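Local coordinates for protein pyrroline carboxylate reductase (Plasmodium falciparum, PDB 2RCY) that probably reduces 1-pyrroline-5-carboxylate to proline, the last step of proline synthesis, and binds NADP as its cofactor, at residues 94-99 / 154-159; 113-118 / 168-173; 125-130 / 139-144. One frame throughout, in Å; residues are numbered along the deposited sequence.

Contact 2 lies near the middle of the chain and is fully buried, contact 3 is buried within the nucleotide-binding domain, and contact 1 is partly buried and runs out to solvent at Gly97. Strand 123-129 brings them together: it belongs to contact 3, its Cys128 packs against Ile96 and Met159 of contact 1, and its Ile126 pairs with Met113 of contact 2 through the backbone. The chemistry follows the place. Near the surface, contact 1 brings a carboxylate and a water to a helix start; contact 2 sets two prolines together against the second subunit, in a loop that also lines the nicotinamide; contact 3 lays a helix valine on a strand tyrosine, away from the cofactor.

Contact 1: 94-99 / 154-159; sequences LNIGKL and IKEKDM
Glu156 reaches across to the start of helix 96-103 and sets its carboxylate against Asn95 and Ile96. Its CG lies anti to the backbone N (chi1 -165°) and the chain runs on extended, which carries OE1 out to the first turn of the helix. There OE1 accepts the N-H of Ile96 at 3.0 Å, a weak bond because the N-H...O angle is only 131°. The snug part is the buried side. Ile96 turns its CB and CD1 to the carboxylate: CD1 stands 3.8 Å from Glu156 CD, and CB comes to 3.4 Å from Glu156 OE1. Asn95, the N-cap residue, adds its CB at 3.2 Å from Glu156 OE1, and the two side chains cross at about a right angle. Beneath this cluster both Ile96 and Glu156 rest on Cys128 of strand 123-129.

Toward Gly97, which is exposed, the packing gives way to water. Direct contact is replaced by one water molecule, which donates to Glu156 OE1 at 2.6 Å and takes a weak bond from Gly97 N at 2.8 Å. OE1 is therefore approached by both the Ile96 N-H and the water, and the positive end of the helix dipole would be expected to favour its negative charge. The contact ties the loop after strand 149-153 to a helix N-terminus whose N-H groups face a carboxylate, that of the helix crossing from strand 86-89 to strand 108-113 in a Rossmann-type beta-alpha-beta unit.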
loop_
_atom_site.group_PDB
_atom_site.type_symbol
_atom_site.label_atom_id
_atom_site.label_comp_id
_atom_site.label_asym_id
_atom_site.label_seq_id
_atom_site.Cartn_x
_atom_site.Cartn_y
_atom_site.Cartn_z
ATOM N N LEU A 94 19.973 3.979 -29.485
ATOM C CA LEU A 94 21.231 4.239 -30.185
ATOM C C LEU A 94 21.285 5.641 -30.789
ATOM O O LEU A 94 20.752 5.886 -31.875
ATOM C CB LEU A 94 21.496 3.171 -31.257
ATOM C CG LEU A 94 21.682 1.713 -30.817
ATOM C CD1 LEU A 94 21.797 0.816 -32.032
ATOM C CD2 LEU A 94 22.896 1.534 -29.900
ATOM N N ASN A 95 21.929 6.554 -30.066
ATOM C CA ASN A 95 22.062 7.943 -30.504
ATOM C C ASN A 95 23.169 8.156 -31.534
ATOM O O ASN A 95 23.884 7.218 -31.889
ATOM C CB ASN A 95 22.220 8.895 -29.305
ATOM C CG ASN A 95 23.233 8.407 -28.282
ATOM O OD1 ASN A 95 22.888 8.163 -27.127
ATOM N ND2 ASN A 95 24.488 8.266 -28.698
ATOM N N ILE A 96 23.295 9.394 -32.010
ATOM C CA ILE A 96 24.254 9.756 -33.058
ATOM C C ILE A 96 25.693 9.380 -32.687
ATOM O O ILE A 96 26.429 8.858 -33.522
ATOM C CB ILE A 96 24.148 11.260 -33.433
ATOM C CG1 ILE A 96 22.769 11.560 -34.037
ATOM C CG2 ILE A 96 25.258 11.667 -34.402
ATOM C CD1 ILE A 96 22.427 13.038 -34.112
ATOM N N GLY A 97 26.071 9.633 -31.435
ATOM C CA GLY A 97 27.398 9.280 -30.927
ATOM C C GLY A 97 27.728 7.805 -31.064
ATOM O O GLY A 97 28.823 7.448 -31.503
ATOM N N LYS A 98 26.777 6.952 -30.689
ATOM C CA LYS A 98 26.925 5.501 -30.826
ATOM C C LYS A 98 26.880 5.048 -32.283
ATOM O O LYS A 98 27.547 4.082 -32.656
ATOM C CB LYS A 98 25.855 4.767 -30.015
ATOM C CG LYS A 98 26.207 4.565 -28.546
ATOM C CD LYS A 98 26.897 3.226 -28.303
ATOM C CE LYS A 98 26.838 2.825 -26.832
ATOM N NZ LYS A 98 25.442 2.568 -26.356
ATOM N N LEU A 99 26.094 5.749 -33.099
ATOM C CA LEU A 99 25.991 5.450 -34.527
ATOM C C LEU A 99 27.255 5.865 -35.279
ATOM O O LEU A 99 27.727 5.136 -36.152
ATOM C CB LEU A 99 24.749 6.112 -35.139
ATOM C CG LEU A 99 23.371 5.580 -34.720
ATOM C CD1 LEU A 99 22.280 6.585 -35.065
ATOM C CD2 LEU A 99 23.070 4.218 -35.338
ATOM N N ILE A 154 13.969 17.596 -33.806
ATOM C CA ILE A 154 14.204 17.944 -32.409
ATOM C C ILE A 154 15.680 17.790 -32.046
ATOM O O ILE A 154 16.455 17.209 -32.809
ATOM C CB ILE A 154 13.322 17.097 -31.445
ATOM C CG1 ILE A 154 13.694 15.611 -31.519
ATOM C CG2 ILE A 154 11.834 17.310 -31.739
ATOM C CD1 ILE A 154 13.231 14.803 -30.326
ATOM N N LYS A 155 16.057 18.320 -30.884
ATOM C CA LYS A 155 17.406 18.148 -30.341
ATOM C C LYS A 155 17.685 16.672 -30.055
ATOM O O LYS A 155 16.760 15.900 -29.791
ATOM C CB LYS A 155 17.572 18.965 -29.058
ATOM C CG LYS A 155 17.483 20.470 -29.247
ATOM C CD LYS A 155 17.451 21.183 -27.903
ATOM C CE LYS A 155 17.522 22.692 -28.072
ATOM N NZ LYS A 155 17.526 23.393 -26.760
ATOM N N GLU A 156 18.958 16.288 -30.100
ATOM C CA GLU A 156 19.355 14.905 -29.832
ATOM C C GLU A 156 19.053 14.487 -28.390
ATOM O O GLU A 156 18.666 13.343 -28.139
ATOM C CB GLU A 156 20.837 14.688 -30.147
ATOM C CG GLU A 156 21.234 13.219 -30.246
ATOM C CD GLU A 156 22.734 13.001 -30.339
ATOM O OE1 GLU A 156 23.163 11.835 -30.215
ATOM O OE2 GLU A 156 23.487 13.982 -30.536
ATOM N N LYS A 157 19.220 15.421 -27.454
ATOM C CA LYS A 157 18.977 15.155 -26.035
ATOM C C LYS A 157 17.494 14.931 -25.714
ATOM O O LYS A 157 17.162 14.351 -24.677
ATOM C CB LYS A 157 19.568 16.269 -25.158
ATOM C CG LYS A 157 18.881 17.631 -25.279
ATOM C CD LYS A 157 19.475 18.666 -24.316
ATOM C CE LYS A 157 19.199 18.336 -22.847
ATOM N NZ LYS A 157 17.743 18.316 -22.514
ATOM N N ASP A 158 16.617 15.386 -26.609
ATOM C CA ASP A 158 15.170 15.232 -26.446
ATOM C C ASP A 158 14.623 13.966 -27.113
ATOM O O ASP A 158 13.424 13.692 -27.040
ATOM C CB ASP A 158 14.437 16.461 -26.994
ATOM C CG ASP A 158 14.628 17.697 -26.133
ATOM O OD1 ASP A 158 15.163 17.585 -25.009
ATOM O OD2 ASP A 158 14.233 18.792 -26.586
HETATM N N MSE A 159 15.502 13.200 -27.756
HETATM C CA MSE A 159 15.099 12.005 -28.503
HETATM C C MSE A 159 14.592 10.874 -27.615
HETATM O O MSE A 159 13.735 10.093 -28.030
HETATM C CB MSE A 159 16.251 11.496 -29.369
HETATM C CG MSE A 159 16.510 12.303 -30.636
HETATM SE SE MSE A 159 15.156 12.059 -32.027
HETATM C CE MSE A 159 15.332 10.147 -32.347
HETATM O O HOH W 1 25.756 11.868 -29.833
#

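Contact 2: 113-118 / 168-173. With NAP (NADP nicotinamide-adenine-dinucleotide phosphate), chain G.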
loop_
_atom_site.group_PDB
_atom_site.type_symbol
_atom_site.label_atom_id
_atom_site.label_comp_id
_atom_site.label_asym_id
_atom_site.label_seq_id
_atom_site.Cartn_x
_atom_site.Cartn_y
_atom_site.Cartn_z
HETATM N N MSE A 113 12.913 8.508 -35.205
HETATM C CA MSE A 113 12.101 7.682 -34.320
HETATM C C MSE A 113 10.641 7.644 -34.783
HETATM O O MSE A 113 9.908 8.619 -34.607
HETATM C CB MSE A 113 12.221 8.159 -32.868
HETATM C CG MSE A 113 11.537 7.269 -31.835
HETATM SE SE MSE A 113 11.969 5.370 -31.991
HETATM C CE MSE A 113 13.918 5.459 -31.940
ATOM N N PRO A 114 10.228 6.519 -35.396
ATOM C CA PRO A 114 8.876 6.323 -35.908
ATOM C C PRO A 114 7.945 5.587 -34.942
ATOM O O PRO A 114 8.356 5.210 -33.843
ATOM C CB PRO A 114 9.119 5.453 -37.140
ATOM C CG PRO A 114 10.335 4.627 -36.781
ATOM C CD PRO A 114 11.078 5.346 -35.676
ATOM N N ASN A 115 6.694 5.405 -35.359
ATOM C CA ASN A 115 5.774 4.476 -34.703
ATOM C C ASN A 115 4.941 3.694 -35.725
ATOM O O ASN A 115 4.859 4.091 -36.886
ATOM C CB ASN A 115 4.901 5.178 -33.648
ATOM C CG ASN A 115 4.051 6.305 -34.220
ATOM O OD1 ASN A 115 3.850 6.407 -35.429
ATOM N ND2 ASN A 115 3.538 7.153 -33.338
ATOM N N THR A 116 4.330 2.590 -35.290
ATOM C CA THR A 116 3.592 1.691 -36.194
ATOM C C THR A 116 2.403 2.305 -36.962
ATOM O O THR A 116 2.128 1.874 -38.084
ATOM C CB THR A 116 3.141 0.377 -35.496
ATOM O OG1 THR A 116 2.345 0.679 -34.345
ATOM C CG2 THR A 116 4.347 -0.460 -35.083
ATOM N N PRO A 117 1.684 3.288 -36.364
ATOM C CA PRO A 117 0.623 4.015 -37.079
ATOM C C PRO A 117 0.974 4.549 -38.474
ATOM O O PRO A 117 0.074 4.950 -39.214
ATOM C CB PRO A 117 0.326 5.185 -36.143
ATOM C CG PRO A 117 0.569 4.637 -34.808
ATOM C CD PRO A 117 1.764 3.741 -34.961
ATOM N N CYS A 118 2.260 4.558 -38.825
ATOM C CA CYS A 118 2.699 4.988 -40.155
ATOM C C CYS A 118 2.201 4.047 -41.254
ATOM O O CYS A 118 2.107 4.440 -42.419
ATOM C CB CYS A 118 4.222 5.117 -40.207
ATOM S SG CYS A 118 5.117 3.559 -40.052
ATOM N N CYS A 168 6.878 4.778 -28.279
ATOM C CA CYS A 168 6.236 3.804 -27.390
ATOM C C CYS A 168 4.755 4.083 -27.171
ATOM O O CYS A 168 4.000 3.186 -26.790
ATOM C CB CYS A 168 6.937 3.777 -26.034
ATOM S SG CYS A 168 8.661 3.334 -26.102
ATOM N N GLY A 169 4.356 5.331 -27.408
ATOM C CA GLY A 169 2.985 5.795 -27.196
ATOM C C GLY A 169 1.853 4.878 -27.632
ATOM O O GLY A 169 0.933 4.642 -26.847
ATOM N N PRO A 170 1.904 4.357 -28.880
ATOM C CA PRO A 170 0.822 3.483 -29.336
ATOM C C PRO A 170 0.461 2.387 -28.337
ATOM O O PRO A 170 -0.721 2.117 -28.136
ATOM C CB PRO A 170 1.384 2.877 -30.625
ATOM C CG PRO A 170 2.300 3.915 -31.140
ATOM C CD PRO A 170 2.926 4.542 -29.930
ATOM N N ALA A 171 1.472 1.787 -27.707
ATOM C CA ALA A 171 1.268 0.719 -26.727
ATOM C C ALA A 171 0.432 1.161 -25.526
ATOM O O ALA A 171 -0.407 0.399 -25.049
ATOM C CB ALA A 171 2.601 0.156 -26.265
ATOM N N TYR A 172 0.663 2.383 -25.045
ATOM C CA TYR A 172 -0.110 2.925 -23.925
ATOM C C TYR A 172 -1.550 3.196 -24.355
ATOM O O TYR A 172 -2.488 2.952 -23.594
ATOM C CB TYR A 172 0.503 4.219 -23.365
ATOM C CG TYR A 172 2.017 4.276 -23.275
ATOM C CD1 TYR A 172 2.700 5.427 -23.650
ATOM C CD2 TYR A 172 2.764 3.194 -22.800
ATOM C CE1 TYR A 172 4.080 5.504 -23.569
ATOM C CE2 TYR A 172 4.153 3.260 -22.719
ATOM C CZ TYR A 172 4.802 4.421 -23.107
ATOM O OH TYR A 172 6.173 4.507 -23.031
ATOM N N VAL A 173 -1.706 3.704 -25.576
ATOM C CA VAL A 173 -3.020 3.986 -26.152
ATOM C C VAL A 173 -3.770 2.683 -26.435
ATOM O O VAL A 173 -4.950 2.569 -26.110
ATOM C CB VAL A 173 -2.925 4.860 -27.434
ATOM C CG1 VAL A 173 -4.308 5.335 -27.871
ATOM C CG2 VAL A 173 -2.015 6.057 -27.202
HETATM P PA NAP G . 11.651 -7.151 -34.765
HETATM O O1A NAP G . 10.192 -7.331 -35.101
HETATM O O2A NAP G . 12.377 -8.242 -34.015
HETATM O O5B NAP G . 12.435 -6.807 -36.129
HETATM C C5B NAP G . 13.782 -7.205 -36.370
HETATM C C4B NAP G . 13.852 -7.792 -37.773
HETATM O O4B NAP G . 15.188 -7.750 -38.278
HETATM C C3B NAP G . 13.408 -9.248 -37.793
HETATM O O3B NAP G . 12.266 -9.383 -38.644
HETATM C C2B NAP G . 14.586 -10.031 -38.342
HETATM O O2B NAP G . 14.180 -10.989 -39.318
HETATM C C1B NAP G . 15.484 -8.970 -38.964
HETATM N N9A NAP G . 16.936 -9.275 -38.848
HETATM C C8A NAP G . 17.535 -10.037 -37.918
HETATM N N7A NAP G . 18.866 -10.065 -38.155
HETATM C C5A NAP G . 19.099 -9.306 -39.244
HETATM C C6A NAP G . 20.250 -8.964 -39.948
HETATM N N6A NAP G . 21.461 -9.428 -39.556
HETATM N N1A NAP G . 20.149 -8.160 -41.032
HETATM C C2A NAP G . 18.956 -7.691 -41.435
HETATM N N3A NAP G . 17.833 -8.007 -40.772
HETATM C C4A NAP G . 17.879 -8.810 -39.675
HETATM O O3 NAP G . 11.829 -5.779 -33.944
HETATM P PN NAP G . 11.045 -4.434 -34.358
HETATM O O1N NAP G . 9.937 -4.219 -33.359
HETATM O O2N NAP G . 10.734 -4.470 -35.836
HETATM O O5D NAP G . 12.137 -3.288 -34.088
HETATM C C5D NAP G . 13.251 -3.072 -34.949
HETATM C C4D NAP G . 13.865 -1.713 -34.626
HETATM O O4D NAP G . 12.889 -0.682 -34.786
HETATM C C3D NAP G . 14.371 -1.634 -33.191
HETATM O O3D NAP G . 15.713 -1.143 -33.210
HETATM C C2D NAP G . 13.449 -0.653 -32.489
HETATM O O2D NAP G . 14.149 0.193 -31.572
HETATM C C1D NAP G . 12.863 0.164 -33.629
HETATM N N1N NAP G . 11.505 0.649 -33.356
HETATM C C2N NAP G . 10.482 -0.214 -33.216
HETATM C C3N NAP G . 9.192 0.251 -32.967
HETATM C C7N NAP G . 8.056 -0.717 -32.822
HETATM O O7N NAP G . 8.273 -2.030 -32.863
HETATM N N7N NAP G . 6.885 -0.285 -32.682
HETATM C C4N NAP G . 8.967 1.624 -32.860
HETATM C C5N NAP G . 10.039 2.496 -33.008
HETATM C C6N NAP G . 11.307 1.975 -33.258
HETATM P P2B NAP G . 13.619 -12.447 -38.911
HETATM O O1X NAP G . 13.713 -13.235 -40.198
HETATM O O2X NAP G . 14.543 -12.930 -37.816
HETATM O O3X NAP G . 12.201 -12.190 -38.459
#
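Pro170 meets both Asn115 and Pro117 through a single ring carbon, CG, and no hydrogen bond passes between the two segments. That carbon sits 3.8 Å from Asn115 CB and 3.9 Å from Pro117 CD, while the two proline rings cross at about a right angle. Thr116 adds little, with OG1 4.4 Å from Pro170 CB. Asn115 meets Pro170 mainly through CB, while its amide is engaged elsewhere: OD1 takes the N-H of Ser124 and ND2 binds Ser166 O.

The same loop lines the cofactor. Pro114 O comes within 3.3 Å of C5N of the nicotinamide, and the selenium of Met113, its chain bent at chi2 and chi3, lies 3.6 Å from that same C5N. Thr116 CG2 meets the carboxamide N7N at 3.5 Å. Another chain closes the surroundings: Pro117 packs on Gly204 and Pro170 on Thr201 of the second subunit, whose Ser225 OG is hydrogen-bonded to NADP. Here the loop after strand 108-113 meets the N-terminal part of helix 169-186 at a nicotinamide pocket built at a dimer interface, as in pyrroline-5-carboxylate reductases.

Contact 3: 125-130 / 139-144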
loop_
_atom_site.group_PDB
_atom_site.type_symbol
_atom_site.label_atom_id
_atom_site.label_comp_id
_atom_site.label_asym_id
_atom_site.label_seq_id
_atom_site.Cartn_x
_atom_site.Cartn_y
_atom_site.Cartn_z
ATOM N N PHE A 125 6.703 11.037 -36.059
ATOM C CA PHE A 125 8.147 10.931 -36.201
ATOM C C PHE A 125 8.870 12.092 -35.533
ATOM O O PHE A 125 8.397 13.231 -35.553
ATOM C CB PHE A 125 8.551 10.876 -37.680
ATOM C CG PHE A 125 7.757 9.902 -38.508
ATOM C CD1 PHE A 125 6.606 10.312 -39.177
ATOM C CD2 PHE A 125 8.176 8.583 -38.645
ATOM C CE1 PHE A 125 5.872 9.416 -39.951
ATOM C CE2 PHE A 125 7.449 7.679 -39.421
ATOM C CZ PHE A 125 6.296 8.099 -40.076
ATOM N N ILE A 126 10.015 11.781 -34.933
ATOM C CA ILE A 126 10.973 12.787 -34.472
ATOM C C ILE A 126 12.364 12.409 -34.966
ATOM O O ILE A 126 12.697 11.223 -35.040
ATOM C CB ILE A 126 10.989 12.973 -32.920
ATOM C CG1 ILE A 126 11.196 11.637 -32.174
ATOM C CG2 ILE A 126 9.761 13.758 -32.451
ATOM C CD1 ILE A 126 9.938 10.805 -31.920
ATOM N N TYR A 127 13.169 13.408 -35.319
ATOM C CA TYR A 127 14.517 13.134 -35.818
ATOM C C TYR A 127 15.568 14.173 -35.455
ATOM O O TYR A 127 15.257 15.332 -35.168
ATOM C CB TYR A 127 14.508 12.879 -37.336
ATOM C CG TYR A 127 14.599 14.118 -38.207
ATOM C CD1 TYR A 127 15.817 14.518 -38.756
ATOM C CD2 TYR A 127 13.467 14.881 -38.492
ATOM C CE1 TYR A 127 15.906 15.651 -39.562
ATOM C CE2 TYR A 127 13.545 16.013 -39.297
ATOM C CZ TYR A 127 14.766 16.393 -39.827
ATOM O OH TYR A 127 14.848 17.515 -40.624
ATOM N N CYS A 128 16.817 13.720 -35.464
ATOM C CA CYS A 128 17.985 14.573 -35.325
ATOM C C CYS A 128 19.055 14.026 -36.265
ATOM O O CYS A 128 18.997 12.861 -36.671
ATOM C CB CYS A 128 18.482 14.579 -33.878
ATOM S SG CYS A 128 18.918 12.951 -33.231
ATOM N N SER A 129 20.025 14.864 -36.614
ATOM C CA SER A 129 21.056 14.478 -37.570
ATOM C C SER A 129 22.431 15.003 -37.174
ATOM O O SER A 129 22.541 15.970 -36.417
ATOM C CB SER A 129 20.681 14.964 -38.970
ATOM O OG SER A 129 20.513 16.370 -38.995
ATOM N N ASN A 130 23.476 14.360 -37.692
ATOM C CA ASN A 130 24.850 14.764 -37.398
ATOM C C ASN A 130 25.308 15.980 -38.210
ATOM O O ASN A 130 24.495 16.660 -38.846
ATOM C CB ASN A 130 25.820 13.577 -37.552
ATOM C CG ASN A 130 25.998 13.127 -39.000
ATOM O OD1 ASN A 130 25.243 13.515 -39.892
ATOM N ND2 ASN A 130 27.006 12.294 -39.230
ATOM N N LYS A 139 15.541 17.574 -46.508
ATOM C CA LYS A 139 14.387 17.674 -47.400
ATOM C C LYS A 139 13.886 16.287 -47.795
ATOM O O LYS A 139 12.680 16.055 -47.857
ATOM C CB LYS A 139 14.734 18.490 -48.647
ATOM N N TYR A 140 14.821 15.373 -48.055
ATOM C CA TYR A 140 14.495 13.981 -48.362
ATOM C C TYR A 140 13.882 13.264 -47.162
ATOM O O TYR A 140 12.921 12.508 -47.312
ATOM C CB TYR A 140 15.732 13.222 -48.858
ATOM C CG TYR A 140 15.902 13.224 -50.363
ATOM C CD1 TYR A 140 15.274 12.263 -51.153
ATOM C CD2 TYR A 140 16.699 14.175 -50.997
ATOM C CE1 TYR A 140 15.424 12.257 -52.536
ATOM C CE2 TYR A 140 16.860 14.176 -52.382
ATOM C CZ TYR A 140 16.220 13.213 -53.145
ATOM O OH TYR A 140 16.373 13.206 -54.514
ATOM N N VAL A 141 14.443 13.511 -45.978
ATOM C CA VAL A 141 13.948 12.920 -44.732
ATOM C C VAL A 141 12.521 13.390 -44.434
ATOM O O VAL A 141 11.640 12.570 -44.176
ATOM C CB VAL A 141 14.901 13.214 -43.534
ATOM C CG1 VAL A 141 14.278 12.778 -42.208
ATOM C CG2 VAL A 141 16.243 12.521 -43.735
ATOM N N ASN A 142 12.302 14.703 -44.493
ATOM C CA ASN A 142 10.979 15.287 -44.258
ATOM C C ASN A 142 9.884 14.759 -45.183
ATOM O O ASN A 142 8.792 14.428 -44.722
ATOM C CB ASN A 142 11.034 16.816 -44.328
ATOM C CG ASN A 142 11.302 17.454 -42.978
ATOM O OD1 ASN A 142 12.343 17.223 -42.363
ATOM N ND2 ASN A 142 10.361 18.267 -42.513
ATOM N N ASP A 143 10.183 14.673 -46.478
ATOM C CA ASP A 143 9.200 14.248 -47.480
ATOM C C ASP A 143 8.846 12.766 -47.383
ATOM O O ASP A 143 7.716 12.377 -47.686
ATOM C CB ASP A 143 9.689 14.573 -48.894
ATOM C CG ASP A 143 9.890 16.064 -49.125
ATOM O OD1 ASP A 143 9.401 16.883 -48.316
ATOM O OD2 ASP A 143 10.547 16.414 -50.128
ATOM N N ILE A 144 9.816 11.950 -46.974
ATOM C CA ILE A 144 9.611 10.507 -46.818
ATOM C C ILE A 144 8.624 10.196 -45.692
ATOM O O ILE A 144 7.730 9.362 -45.853
ATOM C CB ILE A 144 10.956 9.750 -46.603
ATOM C CG1 ILE A 144 11.709 9.622 -47.932
ATOM C CG2 ILE A 144 10.720 8.357 -46.013
ATOM C CD1 ILE A 144 13.163 9.187 -47.801
#
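Tyr127 has one face of its ring covered by CG1 of Val141. This methyl stands 4.1 Å from the ring centroid and only 5° off the ring normal, a CH-pi contact almost squarely over the middle. It joins the first strand of a beta-alpha-beta unit, 123-129, to its helix, 135-146; strand 149-153 completes the unit and runs parallel beside the first. Tyr127 is held in that sheet by backbone hydrogen bonds to His152 and Ile154, and its side chain also touches Val110, Val112, Ile151 and Glu153, which box in the ring on the helix side of the sheet.

One residue further along the helix, Asn142 brings its amide up to the phenol hydroxyl. The two side chains cross at about a right angle, with ring and amide planes 82° apart, not stacked. Nearby, Phe125 of the same strand meets the ring of Phe145. The placing of the methyl follows from Val141 itself: its chi1 of 171° sets CG1 anti to the backbone N and sends it over the tyrosine, where Tyr127 CD1 is the nearest ring atom to Val141 CG1 at 4.2 Å.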